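Side-chain contacts in ancillary protein 1 (PDB 2XI9), which acts as a pilus-presented adhesin of Streptococcus pyogenes, whose unusual internal thioester bond is required for efficient interaction with host cells: residues Val103-Asp108 / Ile112-Lys117; Asp196-Lys199 / Lys203-Asp206; Ser38-Gly43 / Glu121-Glu126; Ala148-Gly153 / Gly313-Pro318; Tyr250-Ser255 / Tyr286-Asn291. All blocks are in the same frame, centred on the assembly; numbering follows the deposited sequence.

Contact 1. Residues Val103-Asp108 / Ile112-Lys117; sequences VYTIID and IENPNK
Strands 102-107 and 110-113 run antiparallel here, Thr105 and Ile112 forming a hydrogen-bonded pair and Tyr104 and Glu113 a non-hydrogen-bonded one with CA atoms 4.4 Å apart. Thr105 and Ile112 exchange both backbone bonds, Ile112 N to Thr105 O at 3.0 Å and Thr105 N to Ile112 O. Ile112 O also receives a CA-H...O contact from Tyr104 CA. The ladder is prolonged past the strand by Asn114 N, which donates to Val103 O at 2.9 Å. Thr105 and Ile112 turn their side chains to the same face of the sheet. Thr105 OG1, held between backbone N and carbonyl carbon (chi1 51°), lies 3.4 Å from Ile112 CG1 and approaches Pro115 CD to 3.6 Å. Tyr104 leaves from the other face, and its CD1 comes 3.7 Å from Glu113 CA; the Glu113 carboxylate makes salt bridges with Lys102 and Arg195. Val103 and Asn114 lie side by side, Val103 CG1 lying 4.1 Å from Asn114 CB. The Asn114 amide is fixed from both ends: ND2 donates to Asp323 OD1 and Ile324 O, while OD1 takes Asn116 N from above its carbonyl plane at 3.1 Å. A water accepting from Val103 N receives a weak bond from Lys117 NZ, which is salt-bridged to Asp323. This is the last beta hairpin of a six-stranded antiparallel sheet in the prealbumin-like fold domain, and an Asx turn at Asn114 leads its edge strand out toward strand 117-119.

Contact 2. Residues Asp196-Lys199 / Lys203-Asp206; sequences DLFK and KPRD
Phe198 reaches across to Pro204 and Asp206 within the thioester domain, in the connection between strand 189-193 and helix 209-222, where a 3-10 turn at Phe198-Lys199 precedes the return of the chain. The tight part is small and centred on the far end of the phenyl ring. With CG anti to the backbone N (chi1 -164°), the ring is carried away from its own turn, bringing CZ 3.6 Å from Pro204 CG; the two side chains cross at about a right angle. Asp206 CB lies farther off, 4.1 Å from Phe198 CE2, and its carboxylate leads away to a hydrogen bond between OD2 and His215 ND1. Phe212 and Pro209 of helix 209-222 extend the packing, Phe212 meeting the Phe198 ring edge-to-face. The rest is looser: none of the three touching residues is fully buried, and the CA atoms of Phe198 and Pro204 remain 7.7 Å apart. Lys199 NZ bridges Asp196 OD2 at 2.6 Å from above the carboxylate plane and also pairs with Glu328, while Arg205 turns away to Glu257 and the Tyr251 ring. Tightest of all is the carbonyl: Asp206 O sits at the edge of the Phe198 ring, in its plane, 3.3 Å from CZ.

Contact 3. Residues Ser38-Gly43 / Glu121-Glu126; sequences SKLLEG and EPYSVE
Tyr123 pushes its phenol against the backbone of Ser38 and Lys39, so that a side chain from one segment is packed mostly against main-chain atoms of the other. Ser38 O lies over one face of the ring, 3.5 Å from CZ and offset toward the rim. Tyr123 OH is close to Lys39 N at 3.1 Å, but the angle is too poor for a hydrogen bond; the hydroxyl is instead bonded to Tyr37 O, the residue before Ser38. Leu40 crosses the phenol obliquely, its CD1 4.0 Å from Tyr123 CE2, and its side chain also rests on Arg30 and Tyr32 of strand 26-33. The contact thus joins the loop between strands 26-33 and 45-48 of the prealbumin-like fold domain to the linker from strand 117-119 to strand 127-130, which leads into the next sheet. Farther out, Tyr123 N bonds to Thr190 OG1, and the left-handed backbone of Tyr123 (phi 52°, psi 52°) turns the chain there. Ser124 OG donates to Glu121 O at 2.6 Å, spanning that turn. A classic beta bulge follows, Ser124 and Val125 together pairing with Tyr189 of strand 189-193. On the opposite segment, Ser38 OG is hydrogen-bonded to Asp36 OD1.

Contact 4. Residues Ala148-Gly153 / Gly313-Pro318; sequences AKNKNG and GTQWHP
Asn150 and His317 bury most of the surface here, and Gln315 supplies the single direct hydrogen bond between the segments. The Asn150 amide lies over one face of the His317 imidazole, its plane inclined 35° to the ring, with Asn150 OD1 3.2 Å from His317 CE1 and Asn150 CG 3.5 Å from His317 NE2. Asn150 projects from just past the end of strand 146-149, and its chi1 of -57°, which sets CG opposite the carbonyl carbon, lays the amide onto the ring. ND2 then donates to Gln315 OE1 at 3.0 Å, a bent bond that approaches 18° out of the acceptor's carbonyl plane. Gln315 comes with its chain extended beyond CG, and its OE1 lies in the plane of the His317 ring, at the edge. Both ends of the buried Asn150 amide have further partners: ND2 is also bonded to Ser154 OG, and OD1 accepts from Gln156 NE2. His317 is held at both ring nitrogens, ND1 by Asp299 OD2 and NE2 by a water at 2.6 Å. That water also accepts a weak bond from Asn152 ND2, tying the imidazole to the tip of the turn. The neighbouring carboxylate of Asp299 would probably favour a proton on ND1. Gly153 N closes the turn onto Asn150 O at 2.9 Å. The contact packs a type I beta turn, the tip of the hairpin of strands 146-149 and 155-160, against the loop leaving strand 311-313 in the same seven-stranded mixed sheet.

Contact 5. Residues Tyr250-Ser255 / Tyr286-Asn291; sequences YYFTDS and YAQDSN
This is a small mixed apolar and polar contact between the C-terminal ends of helices 238-253 and 274-288, where Tyr251 and Phe252 reach Ala287 and Gln288. Phe252 makes the apolar part: its CE2 stands 3.8 Å from Ala287 CB, and Gln288 CG meets the ring at its edge, in plane, 3.8 Å from CZ. Tyr251 makes the polar part. It points its CG away from the backbone N (chi1 178°), which carries the hydroxyl to the Gln288 amide, and NE2 donates a weak bond of 3.1 Å to Tyr251 OH from the ring edge, the amide plane turned 79° from the ring. A water bridges the same pair, donating to Gln288 OE1 at 2.7 Å and lying 3.2 Å from Tyr251 OH. Both helices belong to the helical part of the thioester domain, where helix 209-222 also packs against this junction: His215 stacks on the Phe252 ring, and Val219 touches both Phe252 and Ala287. Tyr251 CD1 lies over the centre of the Phe252 ring, while Arg205 makes a cation-pi contact with Tyr251. Beyond the second helix, Asp289 OD1 accepts from Asn291 N at 2.9 Å in an Asx turn and is salt-bridged to Lys218, whose NZ also bonds to Tyr286 O and Ala287 O.

From the N terminus, contact 3 pairs 38-43 with 121-126 and so closes a loop holding most of the prealbumin-like fold domain, including the hairpin of contact 1. Residues 112-117 lead almost directly into 121-126. Contact 4 then closes the longest loop, from 148-153 to 313-318, and contacts 2 and 5 fall within it in succession. No loops cross. Contacts 3 and 4 meet through Glu126 O and Lys149 N, joining the linker to the mixed sheet. Contacts 1 and 2 touch where Pro115 packs on Asp196, bringing the end of the 110-113 hairpin against the loop before helix 209-222. Contacts 2 and 5 are bonded through Lys203 O to Ser255 OG and Arg205 NE to Tyr251 O.

Contact 1. Residues Val103-Asp108 / Ile112-Lys117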
# COMPACT_ATOMS: atom_id res chain seq x y z
N VAL A 103 -17.36 9.61 -6.59
CA VAL A 103 -18.05 8.52 -5.93
C VAL A 103 -17.80 8.64 -4.43
O VAL A 103 -16.68 8.95 -3.98
CB VAL A 103 -17.58 7.14 -6.45
CG1 VAL A 103 -18.22 6.01 -5.67
CG2 VAL A 103 -17.90 6.99 -7.95
N TYR A 104 -18.85 8.38 -3.67
CA TYR A 104 -18.82 8.50 -2.22
C TYR A 104 -19.42 7.25 -1.62
O TYR A 104 -20.49 6.83 -2.03
CB TYR A 104 -19.63 9.71 -1.75
CG TYR A 104 -19.21 11.04 -2.35
CD1 TYR A 104 -18.14 11.74 -1.83
CD2 TYR A 104 -19.90 11.58 -3.43
CE1 TYR A 104 -17.75 12.96 -2.38
CE2 TYR A 104 -19.51 12.80 -4.00
CZ TYR A 104 -18.44 13.49 -3.47
OH TYR A 104 -18.06 14.70 -4.01
N THR A 105 -18.74 6.69 -0.63
CA THR A 105 -19.26 5.58 0.12
C THR A 105 -19.99 6.14 1.35
O THR A 105 -19.58 7.17 1.92
CB THR A 105 -18.12 4.56 0.43
OG1 THR A 105 -17.00 5.24 1.00
CG2 THR A 105 -17.63 3.91 -0.89
N ILE A 106 -21.11 5.51 1.69
CA ILE A 106 -22.02 6.03 2.70
C ILE A 106 -22.24 4.97 3.77
O ILE A 106 -23.00 4.02 3.56
CB ILE A 106 -23.37 6.41 2.09
CG1 ILE A 106 -23.21 7.61 1.15
CG2 ILE A 106 -24.37 6.74 3.18
CD1 ILE A 106 -24.27 7.69 0.09
N ILE A 107 -21.58 5.14 4.92
CA ILE A 107 -21.73 4.21 6.05
C ILE A 107 -22.19 4.96 7.29
O ILE A 107 -21.49 5.84 7.81
CB ILE A 107 -20.42 3.43 6.37
CG1 ILE A 107 -19.47 3.41 5.18
CG2 ILE A 107 -20.75 1.99 6.76
CD1 ILE A 107 -18.14 2.64 5.42
N ASP A 108 -23.40 4.61 7.75
CA ASP A 108 -23.99 5.12 8.98
C ASP A 108 -23.84 6.64 9.23
O ASP A 108 -23.06 7.08 10.08
CB ASP A 108 -23.49 4.32 10.19
CG ASP A 108 -24.05 2.90 10.22
OD1 ASP A 108 -23.54 2.05 9.46
OD2 ASP A 108 -25.01 2.65 11.00
N ILE A 112 -18.24 9.70 2.68
CA ILE A 112 -16.83 9.96 2.43
C ILE A 112 -16.48 9.69 0.98
O ILE A 112 -17.08 8.82 0.34
CB ILE A 112 -15.91 9.15 3.40
CG1 ILE A 112 -15.69 7.71 2.93
CG2 ILE A 112 -16.49 9.16 4.82
CD1 ILE A 112 -14.44 7.09 3.52
N GLU A 113 -15.52 10.45 0.46
CA GLU A 113 -14.97 10.18 -0.86
C GLU A 113 -14.50 8.74 -0.91
O GLU A 113 -13.88 8.24 0.04
CB GLU A 113 -13.81 11.12 -1.19
CG GLU A 113 -13.15 10.78 -2.52
CD GLU A 113 -12.18 11.81 -3.03
OE1 GLU A 113 -11.39 11.43 -3.94
OE2 GLU A 113 -12.19 12.98 -2.55
N ASN A 114 -14.79 8.06 -2.02
CA ASN A 114 -14.39 6.67 -2.20
C ASN A 114 -12.89 6.46 -1.90
O ASN A 114 -12.05 7.05 -2.56
CB ASN A 114 -14.71 6.24 -3.62
CG ASN A 114 -14.45 4.78 -3.87
OD1 ASN A 114 -14.26 3.96 -2.96
ND2 ASN A 114 -14.41 4.45 -5.14
N PRO A 115 -12.57 5.64 -0.89
CA PRO A 115 -11.16 5.36 -0.58
C PRO A 115 -10.50 4.44 -1.56
O PRO A 115 -9.27 4.37 -1.59
CB PRO A 115 -11.19 4.69 0.79
CG PRO A 115 -12.61 4.35 1.06
CD PRO A 115 -13.50 4.99 0.05
N ASN A 116 -11.28 3.69 -2.35
CA ASN A 116 -10.72 2.69 -3.21
C ASN A 116 -10.65 3.14 -4.67
O ASN A 116 -11.64 3.12 -5.38
CB ASN A 116 -11.52 1.40 -3.05
CG ASN A 116 -11.64 0.99 -1.60
OD1 ASN A 116 -12.73 1.05 -1.01
ND2 ASN A 116 -10.51 0.66 -0.98
N LYS A 117 -9.45 3.53 -5.08
CA LYS A 117 -9.17 3.96 -6.42
C LYS A 117 -8.02 3.06 -6.86
O LYS A 117 -6.99 3.03 -6.22
CB LYS A 117 -8.81 5.44 -6.43
CG LYS A 117 -9.99 6.30 -5.92
CD LYS A 117 -9.85 7.79 -6.17
CE LYS A 117 -10.41 8.22 -7.54
NZ LYS A 117 -11.81 7.81 -7.75
O HOH W 1 -14.43 9.45 -6.41

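Contact 2. Residues Asp196-Lys199 / Lys203-Asp206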
# COMPACT_ATOMS: atom_id res chain seq x y z
N ASP A 196 -7.10 3.87 3.06
CA ASP A 196 -7.61 2.59 3.57
C ASP A 196 -6.48 1.57 3.63
O ASP A 196 -6.60 0.46 3.10
CB ASP A 196 -8.75 2.10 2.66
CG ASP A 196 -9.55 0.95 3.26
OD1 ASP A 196 -9.67 0.86 4.51
OD2 ASP A 196 -10.08 0.13 2.43
N LEU A 197 -5.39 1.99 4.25
CA LEU A 197 -4.14 1.26 4.25
C LEU A 197 -3.95 0.40 5.53
O LEU A 197 -3.07 -0.45 5.59
CB LEU A 197 -2.97 2.22 4.14
CG LEU A 197 -2.81 3.02 2.83
CD1 LEU A 197 -1.50 3.76 2.83
CD2 LEU A 197 -2.92 2.01 1.66
N PHE A 198 -4.72 0.69 6.56
CA PHE A 198 -4.56 0.03 7.84
C PHE A 198 -4.64 -1.48 7.70
O PHE A 198 -3.89 -2.21 8.36
CB PHE A 198 -5.64 0.49 8.81
CG PHE A 198 -5.34 0.17 10.24
CD1 PHE A 198 -5.86 -0.95 10.84
CD2 PHE A 198 -4.51 1.01 10.96
CE1 PHE A 198 -5.59 -1.22 12.20
CE2 PHE A 198 -4.22 0.75 12.30
CZ PHE A 198 -4.76 -0.36 12.91
N LYS A 199 -5.55 -1.94 6.84
CA LYS A 199 -5.78 -3.35 6.59
C LYS A 199 -4.53 -4.10 6.10
O LYS A 199 -4.51 -5.33 6.23
CB LYS A 199 -6.91 -3.57 5.59
CG LYS A 199 -6.62 -3.05 4.19
CD LYS A 199 -7.78 -3.23 3.26
CE LYS A 199 -9.01 -2.53 3.72
NZ LYS A 199 -10.02 -2.44 2.62
N LYS A 203 1.55 -5.53 12.40
CA LYS A 203 1.55 -5.17 13.84
C LYS A 203 1.50 -3.65 13.97
O LYS A 203 2.48 -3.04 14.35
CB LYS A 203 2.78 -5.75 14.54
CG LYS A 203 2.71 -5.77 16.07
CD LYS A 203 4.09 -6.15 16.66
CE LYS A 203 4.07 -6.17 18.22
NZ LYS A 203 3.17 -7.25 18.70
N PRO A 204 0.34 -3.05 13.66
CA PRO A 204 0.20 -1.60 13.70
C PRO A 204 0.31 -1.07 15.10
O PRO A 204 -0.17 -1.67 16.07
CB PRO A 204 -1.20 -1.35 13.12
CG PRO A 204 -1.93 -2.57 13.36
CD PRO A 204 -0.95 -3.70 13.33
N ARG A 205 0.97 0.06 15.22
CA ARG A 205 1.09 0.71 16.50
C ARG A 205 -0.22 1.42 16.84
O ARG A 205 -0.66 1.46 18.01
CB ARG A 205 2.27 1.67 16.41
CG ARG A 205 2.72 2.24 17.66
CD ARG A 205 4.00 3.03 17.49
NE ARG A 205 5.26 2.26 17.45
CZ ARG A 205 5.87 1.70 18.50
NH1 ARG A 205 5.37 1.73 19.73
NH2 ARG A 205 7.00 1.05 18.30
N ASP A 206 -0.86 1.93 15.81
CA ASP A 206 -2.08 2.72 15.88
C ASP A 206 -3.29 1.81 16.02
O ASP A 206 -3.25 0.66 15.62
CB ASP A 206 -2.23 3.55 14.61
CG ASP A 206 -1.31 4.75 14.58
OD1 ASP A 206 -1.37 5.53 15.55
OD2 ASP A 206 -0.56 4.94 13.60

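Contact 3. Residues Ser38-Gly43 / Glu121-Glu126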
# COMPACT_ATOMS: atom_id res chain seq x y z
N SER A 38 -4.04 -10.72 -2.30
CA SER A 38 -3.16 -11.24 -3.37
C SER A 38 -3.90 -11.61 -4.64
O SER A 38 -3.28 -11.86 -5.69
CB SER A 38 -2.32 -12.43 -2.84
OG SER A 38 -3.08 -13.62 -2.60
N LYS A 39 -5.23 -11.68 -4.56
CA LYS A 39 -6.11 -11.96 -5.69
C LYS A 39 -7.52 -11.50 -5.36
O LYS A 39 -7.86 -11.37 -4.19
CB LYS A 39 -6.17 -13.47 -5.98
CG LYS A 39 -6.60 -14.33 -4.75
CD LYS A 39 -6.75 -15.81 -5.10
CE LYS A 39 -8.20 -16.20 -5.44
NZ LYS A 39 -9.18 -16.27 -4.29
N LEU A 40 -8.35 -11.26 -6.38
CA LEU A 40 -9.77 -10.99 -6.15
C LEU A 40 -10.45 -12.33 -5.88
O LEU A 40 -10.01 -13.38 -6.36
CB LEU A 40 -10.42 -10.26 -7.33
CG LEU A 40 -10.22 -8.75 -7.43
CD1 LEU A 40 -8.76 -8.34 -7.27
CD2 LEU A 40 -10.78 -8.14 -8.71
N LEU A 41 -11.54 -12.26 -5.11
CA LEU A 41 -12.33 -13.43 -4.75
C LEU A 41 -13.48 -13.62 -5.73
O LEU A 41 -14.43 -12.81 -5.78
CB LEU A 41 -12.89 -13.25 -3.34
CG LEU A 41 -13.71 -14.39 -2.75
CD1 LEU A 41 -12.90 -15.69 -2.65
CD2 LEU A 41 -14.21 -13.93 -1.38
N GLU A 42 -13.40 -14.70 -6.50
CA GLU A 42 -14.40 -15.03 -7.50
C GLU A 42 -15.54 -15.84 -6.88
O GLU A 42 -15.43 -16.33 -5.75
CB GLU A 42 -13.75 -15.81 -8.65
CG GLU A 42 -12.58 -15.07 -9.33
CD GLU A 42 -11.74 -15.96 -10.24
OE1 GLU A 42 -12.28 -16.57 -11.17
OE2 GLU A 42 -10.52 -16.06 -10.02
N GLY A 43 -16.64 -15.98 -7.62
CA GLY A 43 -17.76 -16.83 -7.22
C GLY A 43 -18.75 -16.19 -6.26
O GLY A 43 -19.65 -16.85 -5.79
N GLU A 121 -6.31 -2.96 -14.62
CA GLU A 121 -5.71 -4.29 -14.74
C GLU A 121 -4.94 -4.57 -13.45
O GLU A 121 -3.86 -4.06 -13.25
CB GLU A 121 -4.79 -4.42 -15.94
CG GLU A 121 -4.40 -5.87 -16.19
CD GLU A 121 -3.30 -6.04 -17.21
OE1 GLU A 121 -3.03 -5.10 -17.99
OE2 GLU A 121 -2.71 -7.15 -17.24
N PRO A 122 -5.52 -5.40 -12.57
CA PRO A 122 -4.87 -5.63 -11.30
C PRO A 122 -3.60 -6.48 -11.45
O PRO A 122 -3.45 -7.21 -12.43
CB PRO A 122 -5.96 -6.33 -10.48
CG PRO A 122 -6.82 -6.94 -11.40
CD PRO A 122 -6.74 -6.21 -12.72
N TYR A 123 -2.69 -6.37 -10.48
CA TYR A 123 -1.47 -7.17 -10.44
C TYR A 123 -0.72 -7.09 -11.76
O TYR A 123 -0.45 -8.10 -12.36
CB TYR A 123 -1.80 -8.63 -10.09
CG TYR A 123 -2.72 -8.71 -8.90
CD1 TYR A 123 -2.29 -8.29 -7.65
CD2 TYR A 123 -4.03 -9.13 -9.04
CE1 TYR A 123 -3.14 -8.30 -6.56
CE2 TYR A 123 -4.89 -9.14 -7.95
CZ TYR A 123 -4.43 -8.74 -6.72
OH TYR A 123 -5.29 -8.76 -5.66
N SER A 124 -0.45 -5.88 -12.22
CA SER A 124 0.12 -5.67 -13.54
C SER A 124 1.31 -4.69 -13.55
O SER A 124 1.85 -4.43 -14.61
CB SER A 124 -0.97 -5.17 -14.51
OG SER A 124 -1.44 -3.90 -14.08
N VAL A 125 1.68 -4.17 -12.38
CA VAL A 125 2.76 -3.20 -12.22
C VAL A 125 3.99 -3.90 -11.64
O VAL A 125 3.86 -4.78 -10.79
CB VAL A 125 2.33 -2.05 -11.28
CG1 VAL A 125 3.53 -1.14 -10.93
CG2 VAL A 125 1.22 -1.27 -11.88
N GLU A 126 5.17 -3.48 -12.07
CA GLU A 126 6.43 -4.02 -11.55
C GLU A 126 7.02 -3.19 -10.41
O GLU A 126 7.02 -1.97 -10.44
CB GLU A 126 7.47 -4.17 -12.66
CG GLU A 126 8.80 -4.70 -12.15
CD GLU A 126 9.76 -5.05 -13.25
OE1 GLU A 126 9.62 -4.52 -14.37
OE2 GLU A 126 10.66 -5.87 -12.98

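Contact 4. Residues Ala148-Gly153 / Gly313-Pro318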
# COMPACT_ATOMS: atom_id res chain seq x y z
N ALA A 148 9.03 1.26 -7.35
CA ALA A 148 7.97 0.81 -8.26
C ALA A 148 8.07 1.53 -9.58
O ALA A 148 8.51 2.69 -9.65
CB ALA A 148 6.53 0.98 -7.64
N LYS A 149 7.63 0.85 -10.62
CA LYS A 149 7.56 1.42 -11.94
C LYS A 149 6.22 2.13 -12.15
O LYS A 149 5.14 1.53 -12.00
CB LYS A 149 7.77 0.34 -12.99
CG LYS A 149 9.22 -0.18 -13.01
CD LYS A 149 9.63 -0.61 -14.36
CE LYS A 149 10.44 0.46 -15.08
NZ LYS A 149 10.44 0.19 -16.54
N ASN A 150 6.28 3.42 -12.50
CA ASN A 150 5.10 4.15 -12.99
C ASN A 150 4.68 3.72 -14.38
O ASN A 150 5.48 3.17 -15.15
CB ASN A 150 5.36 5.66 -12.98
CG ASN A 150 5.73 6.15 -11.61
OD1 ASN A 150 5.17 5.71 -10.59
ND2 ASN A 150 6.71 7.05 -11.56
N LYS A 151 3.44 4.01 -14.74
CA LYS A 151 2.93 3.60 -16.02
C LYS A 151 3.82 4.05 -17.20
O LYS A 151 4.05 3.27 -18.12
CB LYS A 151 1.48 4.08 -16.23
CG LYS A 151 0.83 3.52 -17.48
CD LYS A 151 -0.56 4.10 -17.71
CE LYS A 151 -1.19 3.58 -19.00
NZ LYS A 151 -2.42 4.37 -19.36
N ASN A 152 4.36 5.27 -17.16
CA ASN A 152 5.16 5.76 -18.30
C ASN A 152 6.61 5.25 -18.32
O ASN A 152 7.39 5.64 -19.19
CB ASN A 152 5.14 7.30 -18.40
CG ASN A 152 5.79 7.98 -17.22
OD1 ASN A 152 6.48 7.35 -16.41
ND2 ASN A 152 5.56 9.29 -17.10
N GLY A 153 6.97 4.38 -17.38
CA GLY A 153 8.32 3.79 -17.37
C GLY A 153 9.30 4.44 -16.42
O GLY A 153 10.42 3.95 -16.24
N GLY A 313 4.29 4.44 -1.56
CA GLY A 313 4.98 5.21 -2.53
C GLY A 313 5.33 6.59 -2.06
O GLY A 313 5.00 6.99 -0.93
N THR A 314 6.00 7.31 -2.95
CA THR A 314 6.51 8.66 -2.72
C THR A 314 5.99 9.68 -3.72
O THR A 314 6.33 10.88 -3.60
CB THR A 314 8.04 8.68 -2.75
OG1 THR A 314 8.50 8.13 -4.00
CG2 THR A 314 8.59 7.87 -1.63
N GLN A 315 5.19 9.24 -4.69
CA GLN A 315 4.65 10.09 -5.76
C GLN A 315 3.13 9.83 -5.81
O GLN A 315 2.65 8.97 -5.10
CB GLN A 315 5.32 9.78 -7.11
CG GLN A 315 6.89 9.99 -7.10
CD GLN A 315 7.58 9.47 -8.38
OE1 GLN A 315 6.91 9.04 -9.31
NE2 GLN A 315 8.92 9.54 -8.42
N TRP A 316 2.45 10.53 -6.70
CA TRP A 316 0.98 10.42 -6.89
C TRP A 316 0.66 10.40 -8.38
O TRP A 316 0.90 11.40 -9.09
CB TRP A 316 0.29 11.60 -6.18
CG TRP A 316 -1.17 11.70 -6.39
CD1 TRP A 316 -1.85 12.76 -6.93
CD2 TRP A 316 -2.14 10.70 -6.10
NE1 TRP A 316 -3.19 12.47 -6.99
CE2 TRP A 316 -3.39 11.22 -6.48
CE3 TRP A 316 -2.08 9.41 -5.56
CZ2 TRP A 316 -4.60 10.48 -6.31
CZ3 TRP A 316 -3.27 8.68 -5.42
CH2 TRP A 316 -4.50 9.24 -5.77
N HIS A 317 0.10 9.28 -8.86
CA HIS A 317 -0.29 9.09 -10.26
C HIS A 317 -1.79 8.74 -10.39
O HIS A 317 -2.14 7.57 -10.45
CB HIS A 317 0.56 7.99 -10.88
CG HIS A 317 1.99 8.37 -10.97
ND1 HIS A 317 2.86 8.25 -9.91
CD2 HIS A 317 2.69 8.98 -11.96
CE1 HIS A 317 4.04 8.73 -10.25
NE2 HIS A 317 3.97 9.17 -11.50
N PRO A 318 -2.67 9.74 -10.37
CA PRO A 318 -4.13 9.49 -10.38
C PRO A 318 -4.72 9.12 -11.74
O PRO A 318 -5.88 8.66 -11.81
CB PRO A 318 -4.73 10.82 -9.95
CG PRO A 318 -3.66 11.85 -10.27
CD PRO A 318 -2.36 11.16 -10.07
O HOH W 2 4.96 9.58 -13.91

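Contact 5. Residues Tyr250-Ser255 / Tyr286-Asn291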
# COMPACT_ATOMS: atom_id res chain seq x y z
N TYR A 250 8.20 1.43 9.47
CA TYR A 250 8.10 0.23 10.29
C TYR A 250 7.64 0.51 11.73
O TYR A 250 6.97 -0.31 12.32
CB TYR A 250 9.43 -0.52 10.32
CG TYR A 250 9.84 -1.24 9.05
CD1 TYR A 250 8.90 -1.65 8.10
CD2 TYR A 250 11.16 -1.52 8.82
CE1 TYR A 250 9.28 -2.33 6.97
CE2 TYR A 250 11.56 -2.23 7.67
CZ TYR A 250 10.61 -2.62 6.75
OH TYR A 250 10.98 -3.32 5.62
N TYR A 251 8.03 1.67 12.26
CA TYR A 251 7.56 2.13 13.54
C TYR A 251 6.02 2.09 13.64
O TYR A 251 5.50 1.66 14.65
CB TYR A 251 8.11 3.54 13.86
CG TYR A 251 7.63 4.11 15.18
CD1 TYR A 251 6.46 4.86 15.26
CD2 TYR A 251 8.32 3.87 16.35
CE1 TYR A 251 6.01 5.37 16.48
CE2 TYR A 251 7.87 4.38 17.58
CZ TYR A 251 6.72 5.12 17.62
OH TYR A 251 6.27 5.61 18.83
N PHE A 252 5.33 2.48 12.57
CA PHE A 252 3.87 2.52 12.52
C PHE A 252 3.28 1.23 11.99
O PHE A 252 2.27 0.81 12.48
CB PHE A 252 3.35 3.72 11.69
CG PHE A 252 3.67 5.06 12.32
CD1 PHE A 252 3.10 5.43 13.50
CD2 PHE A 252 4.62 5.90 11.73
CE1 PHE A 252 3.46 6.67 14.12
CE2 PHE A 252 5.02 7.10 12.34
CZ PHE A 252 4.42 7.48 13.51
N THR A 253 3.89 0.61 10.99
CA THR A 253 3.27 -0.61 10.40
C THR A 253 3.48 -1.92 11.21
O THR A 253 2.64 -2.84 11.17
CB THR A 253 3.77 -0.87 8.96
OG1 THR A 253 5.19 -1.09 8.96
CG2 THR A 253 3.45 0.30 8.05
N ASP A 254 4.63 -2.00 11.86
CA ASP A 254 5.12 -3.21 12.49
C ASP A 254 5.57 -2.99 13.94
O ASP A 254 6.11 -3.88 14.56
CB ASP A 254 6.26 -3.75 11.65
CG ASP A 254 5.77 -4.32 10.30
OD1 ASP A 254 5.16 -5.42 10.25
OD2 ASP A 254 6.04 -3.68 9.28
N SER A 255 5.31 -1.80 14.48
CA SER A 255 5.68 -1.48 15.84
C SER A 255 7.18 -1.72 16.12
O SER A 255 7.53 -2.24 17.16
CB SER A 255 4.80 -2.25 16.82
OG SER A 255 3.43 -1.88 16.65
N TYR A 286 7.38 14.00 14.32
CA TYR A 286 6.63 14.87 13.45
C TYR A 286 5.32 14.20 13.08
O TYR A 286 4.24 14.75 13.28
CB TYR A 286 7.45 15.24 12.18
CG TYR A 286 6.57 15.91 11.15
CD1 TYR A 286 6.01 17.14 11.38
CD2 TYR A 286 6.26 15.27 9.97
CE1 TYR A 286 5.17 17.75 10.43
CE2 TYR A 286 5.41 15.87 9.01
CZ TYR A 286 4.89 17.10 9.25
OH TYR A 286 4.05 17.67 8.30
N ALA A 287 5.41 12.98 12.57
CA ALA A 287 4.21 12.25 12.17
C ALA A 287 3.17 12.17 13.27
O ALA A 287 1.96 12.44 13.07
CB ALA A 287 4.63 10.84 11.65
N GLN A 288 3.64 11.84 14.47
CA GLN A 288 2.75 11.79 15.63
C GLN A 288 2.17 13.12 16.11
O GLN A 288 1.21 13.13 16.91
CB GLN A 288 3.50 11.13 16.81
CG GLN A 288 3.75 9.68 16.58
CD GLN A 288 4.59 9.04 17.69
OE1 GLN A 288 5.47 9.68 18.31
NE2 GLN A 288 4.28 7.80 17.99
N ASP A 289 2.73 14.25 15.68
CA ASP A 289 2.22 15.52 16.18
C ASP A 289 0.84 15.83 15.57
O ASP A 289 0.43 15.15 14.64
CB ASP A 289 3.25 16.64 16.03
CG ASP A 289 3.19 17.38 14.70
OD1 ASP A 289 2.26 17.19 13.86
OD2 ASP A 289 4.08 18.26 14.57
N SER A 290 0.14 16.80 16.11
CA SER A 290 -1.29 17.02 15.77
C SER A 290 -1.57 17.62 14.37
O SER A 290 -2.72 17.60 13.90
CB SER A 290 -1.93 17.89 16.79
OG SER A 290 -1.80 17.31 18.07
N ASN A 291 -0.53 18.10 13.71
CA ASN A 291 -0.71 18.81 12.45
C ASN A 291 -1.09 17.85 11.33
O ASN A 291 -0.66 16.69 11.32
CB ASN A 291 0.52 19.66 12.12
CG ASN A 291 0.74 20.73 13.14
OD1 ASN A 291 -0.20 21.46 13.48
ND2 ASN A 291 1.95 20.79 13.70
O HOH W 3 7.32 8.44 19.77